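Tyrosinase (PDB 6JU8) probably oxidises L-tyrosine and L-dopa to L-dopaquinone with molecular oxygen at a pair of copper ions, a step of melanin biosynthesis. Local coordinates at residues W106-V111 and N378-T383; T112-V117 and I371-H376; I385-N390 and D428-R433. The protein carries 1 engineered substitution. All blocks are in the same frame, centred on the assembly; numbering follows the deposited sequence.

Interaction 1 (W106-V111 and N378-T383). With CU (copper (II) ion), chain C.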
loop_
_atom_site.group_PDB
_atom_site.type_symbol
_atom_site.label_atom_id
_atom_site.label_comp_id
_atom_site.label_asym_id
_atom_site.label_seq_id
_atom_site.Cartn_x
_atom_site.Cartn_y
_atom_site.Cartn_z
ATOM N N TRP A 106 -17.108 -21.533 -18.073
ATOM C CA TRP A 106 -15.995 -22.079 -17.262
ATOM C C TRP A 106 -15.883 -21.293 -15.974
ATOM O O TRP A 106 -15.765 -21.853 -14.870
ATOM C CB TRP A 106 -14.681 -22.045 -18.087
ATOM C CG TRP A 106 -13.593 -22.765 -17.333
ATOM C CD1 TRP A 106 -13.279 -24.091 -17.464
ATOM C CD2 TRP A 106 -12.713 -22.231 -16.351
ATOM N NE1 TRP A 106 -12.242 -24.432 -16.611
ATOM C CE2 TRP A 106 -11.889 -23.294 -15.918
ATOM C CE3 TRP A 106 -12.549 -20.958 -15.775
ATOM C CZ2 TRP A 106 -10.906 -23.122 -14.939
ATOM C CZ3 TRP A 106 -11.568 -20.793 -14.813
ATOM C CH2 TRP A 106 -10.755 -21.869 -14.393
ATOM N N HIS A 107 -15.904 -19.950 -16.071
ATOM C CA HIS A 107 -15.739 -19.146 -14.863
ATOM C C HIS A 107 -16.946 -19.220 -13.953
ATOM O O HIS A 107 -16.766 -19.105 -12.722
ATOM C CB HIS A 107 -15.402 -17.693 -15.239
ATOM C CG HIS A 107 -14.009 -17.549 -15.752
ATOM N ND1 HIS A 107 -13.636 -17.745 -17.076
ATOM C CD2 HIS A 107 -12.853 -17.248 -15.114
ATOM C CE1 HIS A 107 -12.324 -17.549 -17.210
ATOM N NE2 HIS A 107 -11.818 -17.257 -16.026
ATOM N N ARG A 108 -18.152 -19.466 -14.462
ATOM C CA ARG A 108 -19.318 -19.647 -13.607
ATOM C C ARG A 108 -19.067 -20.812 -12.664
ATOM O O ARG A 108 -19.344 -20.721 -11.456
ATOM C CB ARG A 108 -20.569 -19.875 -14.465
ATOM C CG ARG A 108 -21.812 -20.205 -13.614
ATOM C CD ARG A 108 -23.110 -20.031 -14.406
ATOM N NE ARG A 108 -23.398 -18.622 -14.638
ATOM C CZ ARG A 108 -24.309 -18.132 -15.455
ATOM N NH1 ARG A 108 -25.121 -18.906 -16.172
ATOM N NH2 ARG A 108 -24.428 -16.808 -15.569
ATOM N N VAL A 109 -18.550 -21.928 -13.204
ATOM C CA VAL A 109 -18.277 -23.092 -12.352
ATOM C C VAL A 109 -17.139 -22.793 -11.394
ATOM O O VAL A 109 -17.184 -23.172 -10.206
ATOM C CB VAL A 109 -17.973 -24.334 -13.212
ATOM C CG1 VAL A 109 -17.720 -25.551 -12.309
ATOM C CG2 VAL A 109 -19.097 -24.687 -14.185
ATOM N N TYR A 110 -16.093 -22.104 -11.846
ATOM C CA TYR A 110 -14.933 -21.803 -10.990
ATOM C C TYR A 110 -15.348 -20.984 -9.785
ATOM O O TYR A 110 -14.924 -21.293 -8.655
ATOM C CB TYR A 110 -13.911 -21.046 -11.822
ATOM C CG TYR A 110 -12.511 -20.930 -11.271
ATOM C CD1 TYR A 110 -11.923 -21.900 -10.477
ATOM C CD2 TYR A 110 -11.746 -19.804 -11.595
ATOM C CE1 TYR A 110 -10.625 -21.775 -10.006
ATOM C CE2 TYR A 110 -10.429 -19.673 -11.165
ATOM C CZ TYR A 110 -9.881 -20.655 -10.348
ATOM O OH TYR A 110 -8.576 -20.485 -9.938
ATOM N N VAL A 111 -16.165 -19.948 -10.006
ATOM C CA VAL A 111 -16.607 -19.101 -8.885
ATOM C C VAL A 111 -17.456 -19.915 -7.907
ATOM O O VAL A 111 -17.339 -19.749 -6.689
ATOM C CB VAL A 111 -17.387 -17.894 -9.413
ATOM C CG1 VAL A 111 -18.051 -17.104 -8.269
ATOM C CG2 VAL A 111 -16.465 -16.964 -10.198
ATOM N N ASN A 378 -18.880 -10.671 -10.287
ATOM C CA ASN A 378 -19.639 -9.715 -11.093
ATOM C C ASN A 378 -19.679 -10.094 -12.567
ATOM O O ASN A 378 -20.696 -9.846 -13.227
ATOM C CB ASN A 378 -19.098 -8.277 -10.974
ATOM C CG ASN A 378 -20.150 -7.288 -11.451
ATOM O OD1 ASN A 378 -21.330 -7.407 -11.069
ATOM N ND2 ASN A 378 -19.784 -6.331 -12.284
ATOM N N ILE A 379 -18.627 -10.696 -13.120
ATOM C CA ILE A 379 -18.714 -11.158 -14.518
ATOM C C ILE A 379 -19.813 -12.206 -14.641
ATOM O O ILE A 379 -20.554 -12.223 -15.641
ATOM C CB ILE A 379 -17.348 -11.650 -14.996
ATOM C CG1 ILE A 379 -16.323 -10.504 -14.980
ATOM C CG2 ILE A 379 -17.427 -12.345 -16.352
ATOM C CD1 ILE A 379 -16.715 -9.317 -15.850
ATOM N N ASP A 380 -19.956 -13.058 -13.624
ATOM C CA ASP A 380 -21.048 -14.037 -13.613
ATOM C C ASP A 380 -22.408 -13.360 -13.570
ATOM O O ASP A 380 -23.351 -13.771 -14.266
ATOM C CB ASP A 380 -20.886 -14.980 -12.403
ATOM C CG ASP A 380 -21.830 -16.161 -12.591
ATOM O OD1 ASP A 380 -21.562 -16.937 -13.533
ATOM O OD2 ASP A 380 -22.827 -16.283 -11.848
ATOM N N ARG A 381 -22.525 -12.326 -12.742
ATOM C CA ARG A 381 -23.757 -11.520 -12.634
ATOM C C ARG A 381 -24.106 -10.845 -13.959
ATOM O O ARG A 381 -25.265 -10.848 -14.387
ATOM C CB ARG A 381 -23.545 -10.508 -11.497
ATOM C CG ARG A 381 -24.732 -9.529 -11.343
ATOM C CD ARG A 381 -24.506 -8.700 -10.065
ATOM N NE ARG A 381 -25.397 -7.552 -10.007
ATOM C CZ ARG A 381 -25.147 -6.386 -10.612
ATOM N NH1 ARG A 381 -24.036 -6.223 -11.337
ATOM N NH2 ARG A 381 -26.006 -5.386 -10.523
ATOM N N LEU A 382 -23.102 -10.251 -14.612
ATOM C CA LEU A 382 -23.343 -9.614 -15.907
ATOM C C LEU A 382 -23.814 -10.642 -16.930
ATOM O O LEU A 382 -24.705 -10.377 -17.734
ATOM C CB LEU A 382 -22.078 -8.928 -16.410
ATOM C CG LEU A 382 -21.650 -7.680 -15.612
ATOM C CD1 LEU A 382 -20.319 -7.174 -16.136
ATOM C CD2 LEU A 382 -22.721 -6.596 -15.664
ATOM N N THR A 383 -23.239 -11.839 -16.877
ATOM C CA THR A 383 -23.698 -12.931 -17.742
ATOM C C THR A 383 -25.158 -13.242 -17.432
ATOM O O THR A 383 -25.972 -13.412 -18.368
ATOM C CB THR A 383 -22.820 -14.169 -17.591
ATOM O OG1 THR A 383 -21.470 -13.824 -17.945
ATOM C CG2 THR A 383 -23.263 -15.253 -18.568
HETATM CU CU CU C . -9.906 -16.708 -16.193
HETATM O O HOH W 1 -9.761 -14.834 -15.764
#
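R108 and D380 meet at about a right angle between two helices of the tyrosinase four-helix core, the di-copper fold in which 103-129 and 371-389 each supply copper ligands. The guanidinium and carboxylate planes stand 84° apart, so the pair makes a single-point salt bridge: R108 NE donates to D380 OD1 over 2.7 Å, nearly straight at 165°. OD1 receives this N-H on its syn side and lies close to the guanidinium plane. With CG anti to the backbone N (chi1 -167°), the D380 carboxylate is carried across to R108, whose chain bends at chi3 to bring NE round to it. The other oxygen, D380 OD2, is hydrogen-bonded to Y437 and Y439, so both ends of this buried carboxylate are held. R108 NH2 adds a weak bond of 3.5 Å to D380 O and packs obliquely against T383, 3.6 Å from its CG2.

One residue before R108, H107 faces the metal centre. W106 covers one face of its ring, with CE3 over the imidazole centre, and H107 ND1 is hydrogen-bonded to the backbone O of F103. H98 and H71 complete the histidine set of this copper, which H107 NE2 binds at 2.0 Å.

Interaction 2 (T112-V117 and I371-H376). With CU (copper (II) ion), chain D.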
loop_
_atom_site.group_PDB
_atom_site.type_symbol
_atom_site.label_atom_id
_atom_site.label_comp_id
_atom_site.label_asym_id
_atom_site.label_seq_id
_atom_site.Cartn_x
_atom_site.Cartn_y
_atom_site.Cartn_z
ATOM N N THR A 112 -18.286 -20.820 -8.420
ATOM C CA THR A 112 -19.125 -21.657 -7.568
ATOM C C THR A 112 -18.268 -22.618 -6.752
ATOM O O THR A 112 -18.556 -22.874 -5.575
ATOM C CB THR A 112 -20.106 -22.455 -8.438
ATOM O OG1 THR A 112 -20.998 -21.528 -9.074
ATOM C CG2 THR A 112 -20.972 -23.399 -7.612
ATOM N N LEU A 113 -17.197 -23.160 -7.316
ATOM C CA LEU A 113 -16.276 -23.997 -6.545
ATOM C C LEU A 113 -15.745 -23.220 -5.340
ATOM O O LEU A 113 -15.717 -23.722 -4.220
ATOM C CB LEU A 113 -15.123 -24.464 -7.443
ATOM C CG LEU A 113 -13.884 -25.043 -6.784
ATOM C CD1 LEU A 113 -14.202 -26.312 -5.989
ATOM C CD2 LEU A 113 -12.785 -25.337 -7.803
ATOM N N TYR A 114 -15.275 -21.995 -5.578
ATOM C CA TYR A 114 -14.694 -21.176 -4.505
ATOM C C TYR A 114 -15.734 -20.924 -3.417
ATOM O O TYR A 114 -15.451 -21.084 -2.233
ATOM C CB TYR A 114 -14.243 -19.864 -5.092
ATOM C CG TYR A 114 -13.456 -18.888 -4.264
ATOM C CD1 TYR A 114 -12.193 -19.174 -3.776
ATOM C CD2 TYR A 114 -13.981 -17.617 -4.016
ATOM C CE1 TYR A 114 -11.461 -18.261 -3.032
ATOM C CE2 TYR A 114 -13.251 -16.691 -3.297
ATOM C CZ TYR A 114 -12.004 -17.013 -2.805
ATOM O OH TYR A 114 -11.293 -16.069 -2.111
ATOM N N GLU A 115 -16.922 -20.518 -3.858
ATOM C CA GLU A 115 -18.017 -20.271 -2.915
ATOM C C GLU A 115 -18.344 -21.504 -2.080
ATOM O O GLU A 115 -18.582 -21.398 -0.863
ATOM C CB GLU A 115 -19.249 -19.824 -3.701
ATOM C CG GLU A 115 -20.503 -19.554 -2.893
ATOM C CD GLU A 115 -21.623 -19.091 -3.809
ATOM O OE1 GLU A 115 -21.987 -17.910 -3.759
ATOM O OE2 GLU A 115 -22.104 -19.922 -4.619
ATOM N N GLN A 116 -18.355 -22.675 -2.738
ATOM C CA GLN A 116 -18.723 -23.893 -2.025
ATOM C C GLN A 116 -17.656 -24.249 -1.000
ATOM O O GLN A 116 -17.964 -24.661 0.114
ATOM C CB GLN A 116 -18.898 -25.038 -3.031
ATOM C CG GLN A 116 -19.342 -26.354 -2.376
ATOM C CD GLN A 116 -19.511 -27.462 -3.396
ATOM O OE1 GLN A 116 -19.946 -27.223 -4.518
ATOM N NE2 GLN A 116 -19.148 -28.684 -3.036
ATOM N N VAL A 117 -16.387 -24.158 -1.392
ATOM C CA VAL A 117 -15.286 -24.464 -0.472
ATOM C C VAL A 117 -15.328 -23.548 0.737
ATOM O O VAL A 117 -15.123 -23.970 1.884
ATOM C CB VAL A 117 -13.931 -24.369 -1.198
ATOM C CG1 VAL A 117 -12.773 -24.425 -0.215
ATOM C CG2 VAL A 117 -13.849 -25.501 -2.232
ATOM N N ILE A 371 -9.198 -10.355 -4.896
ATOM C CA ILE A 371 -10.213 -9.636 -5.659
ATOM C C ILE A 371 -10.603 -10.358 -6.950
ATOM O O ILE A 371 -11.680 -10.093 -7.501
ATOM C CB ILE A 371 -9.788 -8.188 -5.969
ATOM C CG1 ILE A 371 -11.023 -7.323 -6.258
ATOM C CG2 ILE A 371 -8.743 -8.135 -7.071
ATOM C CD1 ILE A 371 -10.721 -5.861 -6.507
ATOM N N PHE A 372 -9.752 -11.241 -7.467
ATOM C CA PHE A 372 -10.051 -12.023 -8.663
ATOM C C PHE A 372 -11.469 -12.578 -8.595
ATOM O O PHE A 372 -12.258 -12.509 -9.545
ATOM C CB PHE A 372 -9.049 -13.181 -8.792
ATOM C CG PHE A 372 -9.374 -14.134 -9.916
ATOM C CD1 PHE A 372 -10.225 -15.211 -9.694
ATOM C CD2 PHE A 372 -8.820 -13.941 -11.180
ATOM C CE1 PHE A 372 -10.532 -16.075 -10.739
ATOM C CE2 PHE A 372 -9.100 -14.799 -12.215
ATOM C CZ PHE A 372 -9.954 -15.870 -11.972
ATOM N N TRP A 373 -11.805 -13.196 -7.469
ATOM C CA TRP A 373 -13.050 -13.937 -7.344
ATOM C C TRP A 373 -14.247 -13.005 -7.277
ATOM O O TRP A 373 -15.334 -13.348 -7.722
ATOM C CB TRP A 373 -12.952 -14.783 -6.068
ATOM C CG TRP A 373 -11.685 -15.593 -6.000
ATOM C CD1 TRP A 373 -10.513 -15.243 -5.379
ATOM C CD2 TRP A 373 -11.464 -16.902 -6.556
ATOM N NE1 TRP A 373 -9.574 -16.241 -5.530
ATOM C CE2 TRP A 373 -10.144 -17.275 -6.243
ATOM C CE3 TRP A 373 -12.263 -17.802 -7.293
ATOM C CZ2 TRP A 373 -9.607 -18.500 -6.631
ATOM C CZ3 TRP A 373 -11.722 -19.021 -7.683
ATOM C CH2 TRP A 373 -10.391 -19.368 -7.352
ATOM N N LEU A 374 -14.030 -11.826 -6.697
ATOM C CA LEU A 374 -15.091 -10.806 -6.604
ATOM C C LEU A 374 -15.369 -10.174 -7.952
ATOM O O LEU A 374 -16.530 -9.949 -8.313
ATOM C CB LEU A 374 -14.665 -9.754 -5.579
ATOM C CG LEU A 374 -14.265 -10.259 -4.195
ATOM C CD1 LEU A 374 -13.862 -9.081 -3.316
ATOM C CD2 LEU A 374 -15.355 -11.089 -3.526
ATOM N N HIS A 375 -14.302 -9.955 -8.711
ATOM C CA HIS A 375 -14.440 -9.550 -10.117
ATOM C C HIS A 375 -15.216 -10.600 -10.897
ATOM O O HIS A 375 -16.195 -10.300 -11.604
ATOM C CB HIS A 375 -13.036 -9.349 -10.698
ATOM C CG HIS A 375 -13.007 -8.961 -12.136
ATOM N ND1 HIS A 375 -13.853 -8.021 -12.680
ATOM C CD2 HIS A 375 -12.155 -9.371 -13.126
ATOM C CE1 HIS A 375 -13.536 -7.893 -13.966
ATOM N NE2 HIS A 375 -12.518 -8.695 -14.274
ATOM N N HIS A 376 -14.774 -11.874 -10.801
ATOM C CA HIS A 376 -15.482 -12.893 -11.568
ATOM C C HIS A 376 -16.889 -13.131 -11.060
ATOM O O HIS A 376 -17.754 -13.523 -11.846
ATOM C CB HIS A 376 -14.657 -14.197 -11.600
ATOM C CG HIS A 376 -13.752 -14.117 -12.813
ATOM N ND1 HIS A 376 -14.260 -14.318 -14.078
ATOM C CD2 HIS A 376 -12.475 -13.712 -12.974
ATOM C CE1 HIS A 376 -13.303 -14.103 -14.963
ATOM N NE2 HIS A 376 -12.183 -13.726 -14.317
HETATM CU CU CU D . -10.681 -12.893 -15.025
HETATM O O HOH W 1 -9.761 -14.834 -15.764
#
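Helices 103-129 and 371-389 come no closer here than 7.9 Å between the CA atoms of Y114 and W373; the CB atoms of both residues point toward the opposite helix, and their aromatic rings fill the space between the backbones. Both helices belong to the four-helix core of the tyrosinase fold. The Y114 ring lies face to face on the indole of W373: the phenol and the five-membered ring are almost parallel, at 7°, with centroids 3.6 Å apart. Although the rings are stacked, the side chains as a whole cross at about a right angle. The tightest approach is Y114 CE2 to W373 CG, 3.3 Å, while Y114 CB rests near the six-membered part of the indole, 3.6 Å from W373 CE3. At the other end of the phenol, Y114 OH reaches over W373 CD1.

The two faces of the indole are met differently: Y114 stacks flat on one, while F372 turns an edge to the opposite face, with F372 CD1 above the ring centre. W373 NE1 is hydrogen-bonded to Y64 OH, which ties the stack to helix 64-69. Y114 also packs on Y64 and on L50 of helix 41-55, so its ring is buried among several helices.

F372 links the stack to the metal site. Its CG is anti to the backbone N (chi1 174°), which places the ring so that H376 CD2 lies over one of its faces, nearer the rim than the middle. H376 belongs to the second copper site, with H332 and H336, and its NE2 binds that copper at 1.9 Å.

Interaction 3 (I385-N390 and D428-R433)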
loop_
_atom_site.group_PDB
_atom_site.type_symbol
_atom_site.label_atom_id
_atom_site.label_comp_id
_atom_site.label_asym_id
_atom_site.label_seq_id
_atom_site.Cartn_x
_atom_site.Cartn_y
_atom_site.Cartn_z
ATOM N N ILE A 385 -27.446 -11.342 -16.033
ATOM C CA ILE A 385 -28.287 -10.227 -16.524
ATOM C C ILE A 385 -28.525 -10.335 -18.019
ATOM O O ILE A 385 -29.659 -10.240 -18.522
ATOM C CB ILE A 385 -27.643 -8.862 -16.207
ATOM C CG1 ILE A 385 -27.550 -8.623 -14.697
ATOM C CG2 ILE A 385 -28.409 -7.740 -16.912
ATOM C CD1 ILE A 385 -26.643 -7.473 -14.306
ATOM N N TRP A 386 -27.421 -10.530 -18.761
ATOM C CA TRP A 386 -27.542 -10.547 -20.221
ATOM C C TRP A 386 -28.389 -11.736 -20.636
ATOM O O TRP A 386 -29.228 -11.606 -21.540
ATOM C CB TRP A 386 -26.144 -10.580 -20.858
ATOM C CG TRP A 386 -26.184 -10.428 -22.344
ATOM C CD1 TRP A 386 -26.108 -9.222 -23.001
ATOM C CD2 TRP A 386 -26.325 -11.435 -23.358
ATOM N NE1 TRP A 386 -26.173 -9.430 -24.350
ATOM C CE2 TRP A 386 -26.308 -10.782 -24.604
ATOM C CE3 TRP A 386 -26.441 -12.826 -23.329
ATOM C CZ2 TRP A 386 -26.418 -11.446 -25.834
ATOM C CZ3 TRP A 386 -26.548 -13.489 -24.553
ATOM C CH2 TRP A 386 -26.537 -12.823 -25.776
ATOM N N GLN A 387 -28.216 -12.894 -19.987
ATOM C CA GLN A 387 -29.061 -14.047 -20.322
ATOM C C GLN A 387 -30.541 -13.719 -20.099
ATOM O O GLN A 387 -31.390 -14.091 -20.900
ATOM C CB GLN A 387 -28.701 -15.257 -19.479
ATOM C CG GLN A 387 -27.367 -15.922 -19.798
ATOM C CD GLN A 387 -27.188 -17.094 -18.849
ATOM O OE1 GLN A 387 -26.432 -17.009 -17.873
ATOM N NE2 GLN A 387 -27.910 -18.186 -19.078
ATOM N N THR A 388 -30.837 -13.031 -19.012
ATOM C CA THR A 388 -32.219 -12.695 -18.664
ATOM C C THR A 388 -32.892 -11.873 -19.750
ATOM O O THR A 388 -34.066 -12.110 -20.052
ATOM C CB THR A 388 -32.244 -11.942 -17.324
ATOM O OG1 THR A 388 -31.768 -12.822 -16.273
ATOM C CG2 THR A 388 -33.645 -11.514 -16.946
ATOM N N VAL A 389 -32.146 -10.921 -20.337
ATOM C CA VAL A 389 -32.773 -10.068 -21.349
ATOM C C VAL A 389 -32.457 -10.513 -22.773
ATOM O O VAL A 389 -32.880 -9.843 -23.724
ATOM C CB VAL A 389 -32.418 -8.588 -21.107
ATOM C CG1 VAL A 389 -32.892 -8.183 -19.716
ATOM C CG2 VAL A 389 -30.922 -8.321 -21.205
ATOM N N ASN A 390 -31.805 -11.662 -22.939
ATOM C CA ASN A 390 -31.528 -12.269 -24.245
ATOM C C ASN A 390 -31.803 -13.763 -24.203
ATOM O O ASN A 390 -30.972 -14.595 -24.522
ATOM C CB ASN A 390 -30.083 -12.010 -24.674
ATOM C CG ASN A 390 -29.818 -10.551 -24.958
ATOM O OD1 ASN A 390 -30.105 -10.038 -26.035
ATOM N ND2 ASN A 390 -29.312 -9.850 -23.952
ATOM N N ASP A 428 -25.047 -27.351 -18.258
ATOM C CA ASP A 428 -25.285 -27.650 -16.847
ATOM C C ASP A 428 -25.475 -26.390 -16.010
ATOM O O ASP A 428 -26.170 -26.439 -14.996
ATOM C CB ASP A 428 -24.147 -28.461 -16.225
ATOM C CG ASP A 428 -23.951 -29.808 -16.882
ATOM O OD1 ASP A 428 -24.938 -30.411 -17.356
ATOM O OD2 ASP A 428 -22.799 -30.284 -16.938
ATOM N N VAL A 429 -24.876 -25.284 -16.472
ATOM C CA VAL A 429 -24.935 -24.055 -15.676
ATOM C C VAL A 429 -25.641 -22.930 -16.402
ATOM O O VAL A 429 -25.518 -21.759 -16.016
ATOM C CB VAL A 429 -23.531 -23.618 -15.195
ATOM C CG1 VAL A 429 -22.944 -24.726 -14.337
ATOM C CG2 VAL A 429 -22.630 -23.256 -16.381
ATOM N N LYS A 430 -26.410 -23.237 -17.446
ATOM C CA LYS A 430 -27.198 -22.197 -18.127
ATOM C C LYS A 430 -28.109 -21.487 -17.141
ATOM O O LYS A 430 -28.250 -20.258 -17.134
ATOM C CB LYS A 430 -28.015 -22.857 -19.251
ATOM C CG LYS A 430 -28.900 -21.890 -20.033
ATOM C CD LYS A 430 -29.956 -22.646 -20.828
ATOM C CE LYS A 430 -29.362 -23.248 -22.090
ATOM N NZ LYS A 430 -30.400 -23.945 -22.913
ATOM N N ASP A 431 -28.760 -22.270 -16.269
ATOM C CA ASP A 431 -29.544 -21.669 -15.189
ATOM C C ASP A 431 -28.680 -21.634 -13.932
ATOM O O ASP A 431 -28.479 -22.680 -13.298
ATOM C CB ASP A 431 -30.822 -22.477 -14.944
ATOM C CG ASP A 431 -31.715 -21.826 -13.903
ATOM O OD1 ASP A 431 -31.353 -20.780 -13.323
ATOM O OD2 ASP A 431 -32.791 -22.397 -13.643
ATOM N N TRP A 432 -28.142 -20.479 -13.614
ATOM C CA TRP A 432 -27.230 -20.353 -12.476
ATOM C C TRP A 432 -27.956 -20.760 -11.198
ATOM O O TRP A 432 -27.312 -21.150 -10.224
ATOM C CB TRP A 432 -26.646 -18.931 -12.407
ATOM C CG TRP A 432 -27.744 -17.913 -12.288
ATOM C CD1 TRP A 432 -28.270 -17.416 -11.126
ATOM C CD2 TRP A 432 -28.447 -17.277 -13.366
ATOM N NE1 TRP A 432 -29.273 -16.506 -11.435
ATOM C CE2 TRP A 432 -29.394 -16.410 -12.798
ATOM C CE3 TRP A 432 -28.355 -17.383 -14.768
ATOM C CZ2 TRP A 432 -30.259 -15.623 -13.573
ATOM C CZ3 TRP A 432 -29.219 -16.604 -15.527
ATOM C CH2 TRP A 432 -30.151 -15.750 -14.934
ATOM N N ARG A 433 -29.284 -20.698 -11.182
ATOM C CA ARG A 433 -30.026 -21.019 -9.969
ATOM C C ARG A 433 -29.916 -22.501 -9.650
ATOM O O ARG A 433 -30.159 -22.937 -8.520
ATOM C CB ARG A 433 -31.484 -20.556 -10.072
ATOM C CG ARG A 433 -31.592 -19.032 -10.069
ATOM C CD ARG A 433 -32.865 -18.536 -10.746
ATOM N NE ARG A 433 -32.676 -18.657 -12.197
ATOM C CZ ARG A 433 -32.906 -17.829 -13.198
ATOM N NH1 ARG A 433 -33.411 -16.612 -13.009
ATOM N NH2 ARG A 433 -32.633 -18.210 -14.449
HETATM O O HOH W 2 -33.608 -14.594 -15.165
#
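Q387, near the C-terminal end of helix 371-389, reaches across to the loop that runs between strand 420-423 and helix 448-456, and its side chain can be followed outward. CB points toward the loop. CG lies anti to the carbonyl carbon (chi1 -71°), and the chain then extends, carrying the amide up to K430 and W432. CD passes 3.9 Å from W432 CZ3. At the tip the two polar atoms divide their work. NE2 donates to the backbone O of K430 over 2.9 Å at 163°, with the acceptor near the amide plane; OE1 lies obliquely against the W432 indole, 3.7 Å from CZ3, and accepts a hydrogen bond from R108 NH1 of helix 103-129. Amide and indole planes are 76° apart, and the two side chains run alongside each other, pointing opposite ways.

One residue on, T388 approaches the indole at its edge, its OG1 3.6 Å from W432 CH2. That hydroxyl is also hydrogen-bonded to the backbone O of A384 and receives a hydrogen from a water, which in turn accepts from R433 NH1. The guanidinium of R433 lies over the rim of one face of W432 and is fixed by a salt bridge from NE to D431 OD1 (2.7 Å). The same oxygen accepts from R433 N, closing an Asx turn.

Because the Q387 amide uses both ends, giving an N-H to the loop and taking one from R108, its orientation is probably well defined, and it couples the loop to two core helices at the partly exposed margin of the fold.

In the fold
All three contacts use helix 371-389, and interactions 1 and 2 also share helix 103-129. Their centres lie 9 Å apart, and the two contacts touch directly: Y110 CZ packs 3.3 Å from W373 CH2, and H107 CD2 lies 3.2 Å from H376 CE1, bringing one ligand of each copper together. A single water joins the sites, 1.9 Å from the copper bound by H107 and 2.3 Å from that bound by H376. Interaction 3 lies farther out, its centre 10 Å from that of interaction 1, but R108 spans the gap: its NH1, already hydrogen-bonded to Q387, also donates to V429 O of the loop, 2.9 Å away. Interactions 2 and 3 do not touch.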